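Local coordinates for oxysterol-binding protein homolog 3 (PDB 4IC4) that binds PI(4)P and transfers lipids between membranes through the cytosol, carrying them in a hydrophobic pocket, and helps maintain the distribution of sterols in the cell, at residues A[128-132]-A[301-305]. Numbering follows the deposited sequence.
Sequences FELIR and FTANL
Leu305, Phe301 and Arg132 bury the most surface where the strand 128-132 faces the short helix 301-305. The two segments run at 124° to each other with their axes 11.4 Å apart, and the gap is filled mostly by side chains. Leu305 meets Phe128 at about a right angle: its CD2 methyl lies 3.9 Å from Phe128 CZ, while its backbone carbonyl approaches the ring edge near the plane, Leu305 O being 3.4 Å from Phe128 CE1. A second methyl, Leu130 CD2, arrives from the strand and touches Phe301 CZ at 3.7 Å, the two side chains converging from the two segments. Phe301 leaves the helix with CG anti to the backbone N (chi1 -170°), which brings the far end of its ring close to the strand. There Arg132, its chain bent at chi2 and chi3, runs alongside it, pointing the other way; Phe301 CE1 lies over one face of the guanidinium, 3.7 Å from Arg132 NH1, the planes being 34° apart rather than stacked flat. A water in the guanidinium plane accepts hydrogen bonds from Arg132 NH1 and Asn304 ND2, each at 3.1 Å, the polar link in a largely apolar contact. Asp134 forms a salt bridge with Arg132 NH2, and Asn304 OD1 accepts a bond from Asn32 N, which would help hold both polar ends in place. Within the OSBP-related domain the contact joins the strand 127-132, paired antiparallel with 137-145 in the beta barrel, to the helix 300-305, and helix 71-76 packs against Phe128 through Leu72, Gln73 and Ser76.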
# COMPACT_ATOMS: atom_id res chain seq x y z
N PHE A 128 -3.94 3.07 -10.94
CA PHE A 128 -2.52 3.28 -10.75
C PHE A 128 -1.79 2.05 -11.22
O PHE A 128 -2.00 0.95 -10.71
CB PHE A 128 -2.14 3.55 -9.29
CG PHE A 128 -0.66 3.69 -9.08
CD1 PHE A 128 0.04 4.73 -9.68
CD2 PHE A 128 0.03 2.76 -8.31
CE1 PHE A 128 1.43 4.84 -9.52
CE2 PHE A 128 1.42 2.86 -8.15
CZ PHE A 128 2.12 3.91 -8.76
N GLU A 129 -0.96 2.23 -12.24
CA GLU A 129 -0.17 1.12 -12.75
C GLU A 129 1.25 1.30 -12.25
O GLU A 129 1.68 2.42 -11.96
CB GLU A 129 -0.15 1.12 -14.28
CG GLU A 129 0.60 2.30 -14.89
CD GLU A 129 1.03 2.05 -16.34
OE1 GLU A 129 2.24 2.16 -16.62
OE2 GLU A 129 0.17 1.76 -17.18
N LEU A 130 1.97 0.20 -12.13
CA LEU A 130 3.35 0.24 -11.70
C LEU A 130 4.12 -0.90 -12.34
O LEU A 130 3.94 -2.07 -11.98
CB LEU A 130 3.46 0.16 -10.17
CG LEU A 130 4.90 0.20 -9.64
CD1 LEU A 130 5.57 1.53 -10.01
CD2 LEU A 130 4.90 0.01 -8.14
N ILE A 131 4.95 -0.55 -13.31
CA ILE A 131 5.78 -1.52 -14.00
C ILE A 131 7.20 -1.38 -13.48
O ILE A 131 7.81 -0.32 -13.61
CB ILE A 131 5.78 -1.27 -15.52
CG1 ILE A 131 4.37 -1.45 -16.09
CG2 ILE A 131 6.76 -2.22 -16.20
CD1 ILE A 131 4.25 -1.05 -17.55
N ARG A 132 7.72 -2.44 -12.88
CA ARG A 132 9.09 -2.42 -12.37
C ARG A 132 9.88 -3.56 -13.00
O ARG A 132 10.00 -4.64 -12.44
CB ARG A 132 9.11 -2.55 -10.84
CG ARG A 132 8.55 -1.33 -10.10
CD ARG A 132 9.40 -0.09 -10.32
NE ARG A 132 10.77 -0.28 -9.87
CZ ARG A 132 11.38 0.47 -8.97
NH1 ARG A 132 10.75 1.49 -8.40
NH2 ARG A 132 12.64 0.21 -8.62
N PHE A 301 11.46 4.25 -2.89
CA PHE A 301 10.37 3.62 -3.64
C PHE A 301 9.14 4.53 -3.61
O PHE A 301 8.48 4.72 -4.63
CB PHE A 301 10.04 2.25 -3.02
CG PHE A 301 9.11 1.41 -3.86
CD1 PHE A 301 9.59 0.71 -4.97
CD2 PHE A 301 7.76 1.30 -3.53
CE1 PHE A 301 8.74 -0.09 -5.73
CE2 PHE A 301 6.90 0.49 -4.30
CZ PHE A 301 7.39 -0.20 -5.39
N THR A 302 8.83 5.09 -2.44
CA THR A 302 7.67 5.98 -2.33
C THR A 302 7.85 7.18 -3.25
O THR A 302 6.92 7.58 -3.96
CB THR A 302 7.50 6.53 -0.91
OG1 THR A 302 7.73 5.49 0.05
CG2 THR A 302 6.09 7.09 -0.73
N ALA A 303 9.04 7.76 -3.23
CA ALA A 303 9.34 8.93 -4.04
C ALA A 303 9.23 8.67 -5.54
O ALA A 303 9.02 9.60 -6.32
CB ALA A 303 10.74 9.44 -3.71
N ASN A 304 9.36 7.41 -5.93
CA ASN A 304 9.29 7.03 -7.33
C ASN A 304 7.89 6.68 -7.83
O ASN A 304 7.66 6.60 -9.03
CB ASN A 304 10.23 5.86 -7.60
CG ASN A 304 11.68 6.28 -7.56
OD1 ASN A 304 12.01 7.42 -7.87
ND2 ASN A 304 12.57 5.35 -7.20
N LEU A 305 6.95 6.51 -6.90
CA LEU A 305 5.58 6.14 -7.25
C LEU A 305 4.88 7.12 -8.19
O LEU A 305 4.22 6.70 -9.15
CB LEU A 305 4.75 6.00 -5.98
CG LEU A 305 5.04 4.80 -5.07
CD1 LEU A 305 4.36 5.02 -3.73
CD2 LEU A 305 4.57 3.51 -5.73
O HOH W 1 12.82 2.45 -6.28